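Local coordinates for protein Rho guanine nucleotide exchange factor TIAM2 (Mus musculus, PDB 3A8P) that activates the GTPase Rac1 as a guanine nucleotide exchange factor, linking extracellular signals to the cytoskeleton, here represented by its PHCCEx module for membrane and protein binding, at residues Trp43-Gly48 with Leu52-Tyr57; Arg138-Gln143 with Arg199-Ser204; Leu163-Val168 with Lys175-Gln180. All blocks are in the same frame, centred on the assembly; numbering follows the deposited sequence.

Interaction 1 lies in the PH domain, whereas interactions 2 and 3 both join helices 136-165 and 171-206, near the two ends of this long antiparallel pair. Their centres are about 36 Å apart, with interaction 3 nested inside the chain loop that interaction 2 closes. Interaction 1 is a beta hairpin: backbone hydrogen bonds set its register, a valine and a phenylalanine face the interior, and aromatic rings meet on the other face. The helical contacts have no hydrogen bonds across them and rest on aliphatic side chains. Interaction 2 is partly buried near the PH domain's helix 109-130; interaction 3 is a surface contact at the far end of the helix pair.

Interaction 1: residues Trp43-Gly48 with Leu52-Tyr57; sequences WVTLKG and LFYETY
W43 and Y54 form a hydrogen-bonded pair in the antiparallel hairpin, with W43 N giving its hydrogen to Y54 O at 2.8 Å and Y54 N returning one to W43 O. T45 and L52 repeat the pattern two residues on, where L52 N reaches T45 O at 2.9 Å.

The W43 side chain can be traced outward from CB, which passes T56 O at 3.7 Å. With CG anti to the backbone N (chi1 172°), the indole lies alongside Y57, pointing the same way. CG is near the Y57 CA, and Y54 CD2 sits at the edge of the indole, near its plane, facing CD1. Farther out, the six-membered ring offers a face to the edge of Y57: CD2 and CE3 have Y57 CD1 above them, and at the far rim CZ2 meets Y57 CE1 at 3.6 Å. W43 and Y57 thus form a T-shaped stack, their planes 84° apart and their six-membered ring centroids 4.7 Å apart.

On the same face of the sheet, T45 OG1 lies 3.5 Å from L52 CB and also sits at the edge of the Y54 ring, in its plane, 3.7 Å from Y54 CE2. The opposite face carries the non-hydrogen-bonded pair V44 and F53. There V44 CG2 stands over the phenyl face, 4.1 Å from the F53 ring centroid and displaced toward the rim, a CH-pi contact.

Strand 40-47 is bonded on its other side to strand 11-26, through V44 and G15, while F53 continues the sheet to strand 70-73 through C70. W16 adds another edge-to-face contact to W43. V44 packs on W115 of helix 109-130, the C-terminal helix of the PH fold, and F53 meets F19 and Y42, so this face of the hairpin turns to the domain core.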
loop_
_atom_site.group_PDB
_atom_site.type_symbol
_atom_site.label_atom_id
_atom_site.label_comp_id
_atom_site.label_asym_id
_atom_site.label_seq_id
_atom_site.Cartn_x
_atom_site.Cartn_y
_atom_site.Cartn_z
ATOM N N TRP A 43 22.919 -0.700 5.137
ATOM C CA TRP A 43 23.110 0.679 4.746
ATOM C C TRP A 43 22.215 0.692 3.506
ATOM O O TRP A 43 22.455 -0.058 2.554
ATOM C CB TRP A 43 24.560 0.958 4.354
ATOM C CG TRP A 43 24.724 2.319 3.762
ATOM C CD1 TRP A 43 24.857 2.626 2.438
ATOM C CD2 TRP A 43 24.701 3.565 4.464
ATOM N NE1 TRP A 43 24.913 3.988 2.271
ATOM C CE2 TRP A 43 24.820 4.591 3.498
ATOM C CE3 TRP A 43 24.590 3.918 5.816
ATOM C CZ2 TRP A 43 24.831 5.954 3.841
ATOM C CZ3 TRP A 43 24.602 5.278 6.160
ATOM C CH2 TRP A 43 24.721 6.277 5.170
ATOM N N VAL A 44 21.180 1.523 3.519
ATOM C CA VAL A 44 20.233 1.560 2.411
ATOM C C VAL A 44 20.266 2.846 1.591
ATOM O O VAL A 44 20.460 3.925 2.131
ATOM C CB VAL A 44 18.792 1.330 2.954
ATOM C CG1 VAL A 44 17.761 1.470 1.835
ATOM C CG2 VAL A 44 18.700 -0.045 3.585
ATOM N N THR A 45 20.087 2.722 0.279
ATOM C CA THR A 45 20.058 3.898 -0.589
ATOM C C THR A 45 18.807 3.868 -1.473
ATOM O O THR A 45 18.320 2.799 -1.841
ATOM C CB THR A 45 21.303 3.971 -1.507
ATOM O OG1 THR A 45 21.234 2.935 -2.497
ATOM C CG2 THR A 45 22.579 3.802 -0.694
ATOM N N LEU A 46 18.281 5.048 -1.787
ATOM C CA LEU A 46 17.105 5.173 -2.639
ATOM C C LEU A 46 17.535 5.867 -3.923
ATOM O O LEU A 46 17.916 7.040 -3.915
ATOM C CB LEU A 46 16.008 5.994 -1.943
ATOM C CG LEU A 46 14.738 6.324 -2.744
ATOM C CD1 LEU A 46 14.020 5.046 -3.182
ATOM C CD2 LEU A 46 13.816 7.176 -1.878
ATOM N N LYS A 47 17.478 5.120 -5.018
ATOM C CA LYS A 47 17.865 5.607 -6.340
ATOM C C LYS A 47 16.638 5.365 -7.217
ATOM O O LYS A 47 16.254 4.219 -7.437
ATOM C CB LYS A 47 19.064 4.791 -6.828
ATOM C CG LYS A 47 19.838 5.391 -7.982
ATOM C CD LYS A 47 21.157 4.641 -8.182
ATOM C CE LYS A 47 21.967 5.242 -9.323
ATOM N NZ LYS A 47 22.191 6.705 -9.118
ATOM N N GLY A 48 16.028 6.433 -7.722
ATOM C CA GLY A 48 14.813 6.260 -8.500
ATOM C C GLY A 48 13.807 5.707 -7.501
ATOM O O GLY A 48 13.650 6.269 -6.417
ATOM N N LEU A 52 18.260 -0.001 -2.542
ATOM C CA LEU A 52 19.403 -0.910 -2.610
ATOM C C LEU A 52 19.943 -1.138 -1.208
ATOM O O LEU A 52 20.175 -0.188 -0.462
ATOM C CB LEU A 52 20.495 -0.313 -3.492
ATOM C CG LEU A 52 20.042 0.017 -4.914
ATOM C CD1 LEU A 52 21.146 0.763 -5.644
ATOM C CD2 LEU A 52 19.675 -1.276 -5.643
ATOM N N PHE A 53 20.143 -2.400 -0.857
ATOM C CA PHE A 53 20.638 -2.760 0.463
ATOM C C PHE A 53 22.101 -3.187 0.414
ATOM O O PHE A 53 22.457 -4.100 -0.319
ATOM C CB PHE A 53 19.798 -3.900 1.042
ATOM C CG PHE A 53 18.368 -3.530 1.315
ATOM C CD1 PHE A 53 17.849 -3.617 2.604
ATOM C CD2 PHE A 53 17.535 -3.099 0.288
ATOM C CE1 PHE A 53 16.521 -3.280 2.869
ATOM C CE2 PHE A 53 16.200 -2.757 0.543
ATOM C CZ PHE A 53 15.695 -2.850 1.838
ATOM N N TYR A 54 22.941 -2.520 1.198
ATOM C CA TYR A 54 24.364 -2.835 1.260
ATOM C C TYR A 54 24.664 -3.295 2.677
ATOM O O TYR A 54 24.150 -2.717 3.638
ATOM C CB TYR A 54 25.201 -1.592 0.956
ATOM C CG TYR A 54 25.018 -1.048 -0.434
ATOM C CD1 TYR A 54 25.859 -1.448 -1.481
ATOM C CD2 TYR A 54 24.012 -0.129 -0.711
ATOM C CE1 TYR A 54 25.697 -0.935 -2.767
ATOM C CE2 TYR A 54 23.840 0.386 -1.985
ATOM C CZ TYR A 54 24.686 -0.017 -3.008
ATOM O OH TYR A 54 24.526 0.520 -4.260
ATOM N N GLU A 55 25.492 -4.322 2.822
ATOM C CA GLU A 55 25.820 -4.797 4.155
ATOM C C GLU A 55 26.840 -3.926 4.883
ATOM O O GLU A 55 27.073 -4.105 6.077
ATOM C CB GLU A 55 26.284 -6.255 4.096
ATOM C CG GLU A 55 25.133 -7.231 4.341
ATOM C CD GLU A 55 25.430 -8.645 3.890
ATOM O OE1 GLU A 55 24.582 -9.531 4.142
ATOM O OE2 GLU A 55 26.500 -8.869 3.280
ATOM N N THR A 56 27.439 -2.972 4.177
ATOM C CA THR A 56 28.410 -2.085 4.804
ATOM C C THR A 56 28.242 -0.652 4.318
ATOM O O THR A 56 27.780 -0.413 3.203
ATOM C CB THR A 56 29.867 -2.533 4.522
ATOM O OG1 THR A 56 30.162 -2.359 3.131
ATOM C CG2 THR A 56 30.056 -4.000 4.892
ATOM N N TYR A 57 28.610 0.302 5.167
ATOM C CA TYR A 57 28.506 1.709 4.812
ATOM C C TYR A 57 29.475 2.029 3.683
ATOM O O TYR A 57 30.564 1.461 3.612
ATOM C CB TYR A 57 28.830 2.590 6.019
ATOM C CG TYR A 57 29.104 4.023 5.639
ATOM C CD1 TYR A 57 28.087 4.843 5.154
ATOM C CD2 TYR A 57 30.394 4.544 5.712
ATOM C CE1 TYR A 57 28.347 6.150 4.746
ATOM C CE2 TYR A 57 30.667 5.849 5.307
ATOM C CZ TYR A 57 29.639 6.645 4.825
ATOM O OH TYR A 57 29.906 7.933 4.423
#

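Interaction 2: residues Arg138-Gln143 with Arg199-Ser204; sequences RLLKSQ and RCYLAS
Y201 is the first residue of 199-204 to meet the opposing helix, and it does so near its base: Y201 CB lies 3.7 Å from L140 CD1. The other methyl of that leucine, CD2, is at the edge of the tyrosine ring, close to its plane. From there the ring runs on past L140, and its hydroxyl is hydrogen-bonded to S77 O and to R197 NH1, well away from the leucines.

L202 comes next and carries most of the contact. It slides past L140 in the opposite direction, each side chain lying along the flank of the other. The fit is tight, with L202 CG only 3.5 Å from L140 CB. In L140, chi1 of -64° sets CG beside the backbone N, and the extended chi2 carries CD1 on to L202 N, 3.6 Å away. K141 crosses at about a right angle, its aliphatic CG 4.0 Å from L202 CD2.

One turn beyond C200, S204 turns to the PH domain, where its OG is hydrogen-bonded to H120 ND1. The segments run in roughly opposite directions, at 147°, and their axes come within 9.7 Å. L140 also packs on M198 and L205, L202 on V137 and T144. This is the apolar base of the antiparallel helical hairpin 136-165/171-206, its 199-204 part in the CC-Ex region, where Y201 on C123 and L139 on F127 join it to helix 109-130.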
loop_
_atom_site.group_PDB
_atom_site.type_symbol
_atom_site.label_atom_id
_atom_site.label_comp_id
_atom_site.label_asym_id
_atom_site.label_seq_id
_atom_site.Cartn_x
_atom_site.Cartn_y
_atom_site.Cartn_z
ATOM N N ARG A 138 -0.630 18.300 -9.790
ATOM C CA ARG A 138 -1.870 18.421 -10.554
ATOM C C ARG A 138 -2.383 17.053 -10.987
ATOM O O ARG A 138 -3.586 16.812 -10.989
ATOM C CB ARG A 138 -1.651 19.292 -11.791
ATOM C CG ARG A 138 -2.913 19.561 -12.587
ATOM C CD ARG A 138 -2.579 20.313 -13.866
ATOM N NE ARG A 138 -3.775 20.770 -14.570
ATOM C CZ ARG A 138 -3.757 21.378 -15.753
ATOM N NH1 ARG A 138 -2.603 21.603 -16.371
ATOM N NH2 ARG A 138 -4.893 21.769 -16.316
ATOM N N LEU A 139 -1.469 16.166 -11.370
ATOM C CA LEU A 139 -1.854 14.822 -11.783
ATOM C C LEU A 139 -2.466 14.087 -10.580
ATOM O O LEU A 139 -3.509 13.447 -10.695
ATOM C CB LEU A 139 -0.634 14.055 -12.306
ATOM C CG LEU A 139 -0.815 12.541 -12.501
ATOM C CD1 LEU A 139 -1.922 12.269 -13.519
ATOM C CD2 LEU A 139 0.497 11.921 -12.953
ATOM N N LEU A 140 -1.818 14.205 -9.423
ATOM C CA LEU A 140 -2.291 13.558 -8.206
ATOM C C LEU A 140 -3.677 14.046 -7.813
ATOM O O LEU A 140 -4.547 13.247 -7.461
ATOM C CB LEU A 140 -1.316 13.807 -7.054
ATOM C CG LEU A 140 0.079 13.210 -7.212
ATOM C CD1 LEU A 140 0.894 13.500 -5.949
ATOM C CD2 LEU A 140 -0.020 11.716 -7.454
ATOM N N LYS A 141 -3.879 15.358 -7.872
ATOM C CA LYS A 141 -5.168 15.933 -7.527
ATOM C C LYS A 141 -6.233 15.493 -8.521
ATOM O O LYS A 141 -7.369 15.194 -8.143
ATOM C CB LYS A 141 -5.079 17.458 -7.488
ATOM C CG LYS A 141 -4.318 17.968 -6.285
ATOM C CD LYS A 141 -4.346 19.480 -6.201
ATOM C CE LYS A 141 -3.715 19.953 -4.906
ATOM N NZ LYS A 141 -3.725 21.437 -4.795
ATOM N N SER A 142 -5.859 15.445 -9.791
ATOM C CA SER A 142 -6.785 15.025 -10.828
ATOM C C SER A 142 -7.192 13.575 -10.552
ATOM O O SER A 142 -8.353 13.204 -10.703
ATOM C CB SER A 142 -6.121 15.139 -12.203
ATOM O OG SER A 142 -7.027 14.786 -13.235
ATOM N N GLN A 143 -6.227 12.760 -10.140
ATOM C CA GLN A 143 -6.491 11.363 -9.833
ATOM C C GLN A 143 -7.460 11.210 -8.660
ATOM O O GLN A 143 -8.405 10.426 -8.737
ATOM C CB GLN A 143 -5.190 10.632 -9.510
ATOM C CG GLN A 143 -4.343 10.285 -10.717
ATOM C CD GLN A 143 -4.987 9.233 -11.590
ATOM O OE1 GLN A 143 -5.938 9.509 -12.314
ATOM N NE2 GLN A 143 -4.473 8.013 -11.521
ATOM N N ARG A 199 -3.214 10.363 -1.879
ATOM C CA ARG A 199 -3.142 11.378 -0.836
ATOM C C ARG A 199 -1.809 11.322 -0.098
ATOM O O ARG A 199 -1.294 12.357 0.337
ATOM C CB ARG A 199 -4.305 11.219 0.137
ATOM C CG ARG A 199 -5.596 11.798 -0.417
ATOM C CD ARG A 199 -6.794 11.347 0.370
ATOM N NE ARG A 199 -8.002 12.051 -0.052
ATOM C CZ ARG A 199 -9.230 11.667 0.272
ATOM N NH1 ARG A 199 -9.405 10.580 1.016
ATOM N NH2 ARG A 199 -10.278 12.368 -0.142
ATOM N N CYS A 200 -1.249 10.119 0.035
ATOM C CA CYS A 200 0.043 9.961 0.693
ATOM C C CYS A 200 1.093 10.684 -0.138
ATOM O O CYS A 200 1.931 11.405 0.403
ATOM C CB CYS A 200 0.428 8.484 0.813
ATOM S SG CYS A 200 -0.443 7.534 2.085
ATOM N N TYR A 201 1.056 10.484 -1.453
ATOM C CA TYR A 201 2.018 11.137 -2.338
ATOM C C TYR A 201 1.862 12.657 -2.240
ATOM O O TYR A 201 2.839 13.377 -2.045
ATOM C CB TYR A 201 1.835 10.669 -3.793
ATOM C CG TYR A 201 2.141 9.193 -4.028
ATOM C CD1 TYR A 201 2.573 8.366 -2.980
ATOM C CD2 TYR A 201 1.984 8.620 -5.291
ATOM C CE1 TYR A 201 2.838 7.013 -3.185
ATOM C CE2 TYR A 201 2.250 7.258 -5.509
ATOM C CZ TYR A 201 2.674 6.465 -4.452
ATOM O OH TYR A 201 2.936 5.126 -4.653
ATOM N N LEU A 202 0.633 13.142 -2.352
ATOM C CA LEU A 202 0.384 14.578 -2.255
ATOM C C LEU A 202 0.874 15.164 -0.932
ATOM O O LEU A 202 1.492 16.224 -0.908
ATOM C CB LEU A 202 -1.110 14.873 -2.408
ATOM C CG LEU A 202 -1.633 15.028 -3.840
ATOM C CD1 LEU A 202 -3.158 14.891 -3.859
ATOM C CD2 LEU A 202 -1.194 16.391 -4.395
ATOM N N ALA A 203 0.595 14.477 0.170
ATOM C CA ALA A 203 1.005 14.977 1.468
ATOM C C ALA A 203 2.521 15.037 1.566
ATOM O O ALA A 203 3.070 16.009 2.079
ATOM C CB ALA A 203 0.440 14.106 2.579
ATOM N N SER A 204 3.195 14.006 1.066
ATOM C CA SER A 204 4.646 13.975 1.130
ATOM C C SER A 204 5.302 15.026 0.251
ATOM O O SER A 204 6.379 15.511 0.575
ATOM C CB SER A 204 5.176 12.580 0.778
ATOM O OG SER A 204 5.030 11.694 1.884
#

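Interaction 3: residues Leu163-Val168 with Lys175-Gln180; sequences LQLSVV and KAIENQ
The carbonyl oxygen of L163, just before the point where L165 meets I177, is held by two donors from one residue. S166 OG gives it a 2.6 Å hydrogen bond, tilted from the carbonyl plane, and S166 N adds a weak one. Beyond it the chain folds through a type I beta turn from L165 to V168, closed by V168 N to L165 O at 3.0 Å. The turn brings L165 and V168 together against the other helix.

I177 uses its two branches separately. Its CG2, anti to the backbone N, comes within 3.9 Å of L165 CB as the two side chains slide past each other. The longer arm, with chi1 at -60°, ends in CD1, 3.7 Å from V168 CG2. The methyls of L165 divide likewise: CD1 approaches I177 CB, and CD2 lies 4.1 Å from E178 CG, meeting the aliphatic part of the glutamate.

V168 O is hydrogen-bonded to R174 NE, and V168 also touches N173, tying the turn to the first residues of helix 171-206. L165 packs further on R174 and I181. The contact thus sits where helix 136-165 gives way to the return helix, whose 171-198 portion is predicted to form a coiled coil.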
loop_
_atom_site.group_PDB
_atom_site.type_symbol
_atom_site.label_atom_id
_atom_site.label_comp_id
_atom_site.label_asym_id
_atom_site.label_seq_id
_atom_site.Cartn_x
_atom_site.Cartn_y
_atom_site.Cartn_z
ATOM N N LEU A 163 -30.343 -4.522 -4.735
ATOM C CA LEU A 163 -31.796 -4.376 -4.815
ATOM C C LEU A 163 -32.355 -5.429 -5.773
ATOM O O LEU A 163 -33.387 -6.035 -5.494
ATOM C CB LEU A 163 -32.184 -2.971 -5.301
ATOM C CG LEU A 163 -33.687 -2.644 -5.347
ATOM C CD1 LEU A 163 -34.279 -2.696 -3.932
ATOM C CD2 LEU A 163 -33.901 -1.256 -5.944
ATOM N N GLN A 164 -31.675 -5.651 -6.898
ATOM C CA GLN A 164 -32.131 -6.658 -7.857
ATOM C C GLN A 164 -32.047 -8.068 -7.251
ATOM O O GLN A 164 -32.909 -8.910 -7.497
ATOM C CB GLN A 164 -31.293 -6.610 -9.142
ATOM C CG GLN A 164 -31.209 -5.250 -9.804
ATOM C CD GLN A 164 -32.558 -4.567 -9.931
ATOM O OE1 GLN A 164 -33.485 -5.088 -10.559
ATOM N NE2 GLN A 164 -32.673 -3.389 -9.328
ATOM N N LEU A 165 -31.006 -8.322 -6.461
ATOM C CA LEU A 165 -30.825 -9.634 -5.833
ATOM C C LEU A 165 -31.913 -9.952 -4.806
ATOM O O LEU A 165 -32.258 -11.117 -4.597
ATOM C CB LEU A 165 -29.456 -9.716 -5.138
ATOM C CG LEU A 165 -29.213 -10.936 -4.236
ATOM C CD1 LEU A 165 -29.082 -12.203 -5.087
ATOM C CD2 LEU A 165 -27.954 -10.717 -3.407
ATOM N N SER A 166 -32.452 -8.915 -4.175
ATOM C CA SER A 166 -33.466 -9.093 -3.143
ATOM C C SER A 166 -34.723 -9.869 -3.537
ATOM O O SER A 166 -35.402 -10.397 -2.665
ATOM C CB SER A 166 -33.874 -7.735 -2.565
ATOM O OG SER A 166 -34.659 -6.996 -3.485
ATOM N N VAL A 167 -35.044 -9.945 -4.826
ATOM C CA VAL A 167 -36.240 -10.678 -5.250
ATOM C C VAL A 167 -35.916 -12.001 -5.936
ATOM O O VAL A 167 -36.819 -12.731 -6.349
ATOM C CB VAL A 167 -37.107 -9.853 -6.232
ATOM C CG1 VAL A 167 -37.502 -8.516 -5.603
ATOM C CG2 VAL A 167 -36.349 -9.644 -7.531
ATOM N N VAL A 168 -34.629 -12.303 -6.061
ATOM C CA VAL A 168 -34.184 -13.534 -6.704
ATOM C C VAL A 168 -34.154 -14.722 -5.745
ATOM O O VAL A 168 -33.540 -14.664 -4.677
ATOM C CB VAL A 168 -32.782 -13.353 -7.315
ATOM C CG1 VAL A 168 -32.272 -14.677 -7.865
ATOM C CG2 VAL A 168 -32.837 -12.312 -8.418
ATOM N N LYS A 175 -26.341 -16.710 -6.742
ATOM C CA LYS A 175 -24.885 -16.638 -6.672
ATOM C C LYS A 175 -24.308 -15.789 -7.800
ATOM O O LYS A 175 -23.332 -15.066 -7.601
ATOM C CB LYS A 175 -24.260 -18.041 -6.721
ATOM C CG LYS A 175 -24.340 -18.725 -8.077
ATOM C CD LYS A 175 -23.254 -19.794 -8.240
ATOM C CE LYS A 175 -23.500 -21.029 -7.379
ATOM N NZ LYS A 175 -24.645 -21.858 -7.868
ATOM N N ALA A 176 -24.914 -15.873 -8.981
ATOM C CA ALA A 176 -24.434 -15.099 -10.119
ATOM C C ALA A 176 -24.421 -13.603 -9.820
ATOM O O ALA A 176 -23.471 -12.903 -10.167
ATOM C CB ALA A 176 -25.292 -15.372 -11.337
ATOM N N ILE A 177 -25.476 -13.108 -9.184
ATOM C CA ILE A 177 -25.539 -11.689 -8.861
ATOM C C ILE A 177 -24.608 -11.377 -7.689
ATOM O O ILE A 177 -24.027 -10.295 -7.617
ATOM C CB ILE A 177 -26.980 -11.260 -8.503
ATOM C CG1 ILE A 177 -27.910 -11.536 -9.692
ATOM C CG2 ILE A 177 -27.008 -9.782 -8.142
ATOM C CD1 ILE A 177 -29.387 -11.290 -9.407
ATOM N N GLU A 178 -24.464 -12.335 -6.780
ATOM C CA GLU A 178 -23.598 -12.158 -5.622
ATOM C C GLU A 178 -22.151 -12.020 -6.089
ATOM O O GLU A 178 -21.399 -11.202 -5.559
ATOM C CB GLU A 178 -23.730 -13.347 -4.666
ATOM C CG GLU A 178 -25.154 -13.594 -4.210
ATOM C CD GLU A 178 -25.251 -14.666 -3.140
ATOM O OE1 GLU A 178 -24.693 -15.768 -3.343
ATOM O OE2 GLU A 178 -25.896 -14.405 -2.099
ATOM N N ASN A 179 -21.776 -12.822 -7.083
ATOM C CA ASN A 179 -20.432 -12.779 -7.646
ATOM C C ASN A 179 -20.171 -11.375 -8.167
ATOM O O ASN A 179 -19.084 -10.825 -7.991
ATOM C CB ASN A 179 -20.308 -13.775 -8.800
ATOM C CG ASN A 179 -20.369 -15.220 -8.339
ATOM O OD1 ASN A 179 -20.640 -16.122 -9.134
ATOM N ND2 ASN A 179 -20.107 -15.451 -7.055
ATOM N N GLN A 180 -21.184 -10.805 -8.813
ATOM C CA GLN A 180 -21.098 -9.460 -9.366
ATOM C C GLN A 180 -20.944 -8.441 -8.229
ATOM O O GLN A 180 -20.101 -7.545 -8.288
ATOM C CB GLN A 180 -22.361 -9.164 -10.172
ATOM C CG GLN A 180 -22.266 -7.938 -11.046
ATOM C CD GLN A 180 -23.575 -7.619 -11.744
ATOM O OE1 GLN A 180 -24.186 -8.485 -12.376
ATOM N NE2 GLN A 180 -24.011 -6.372 -11.631
#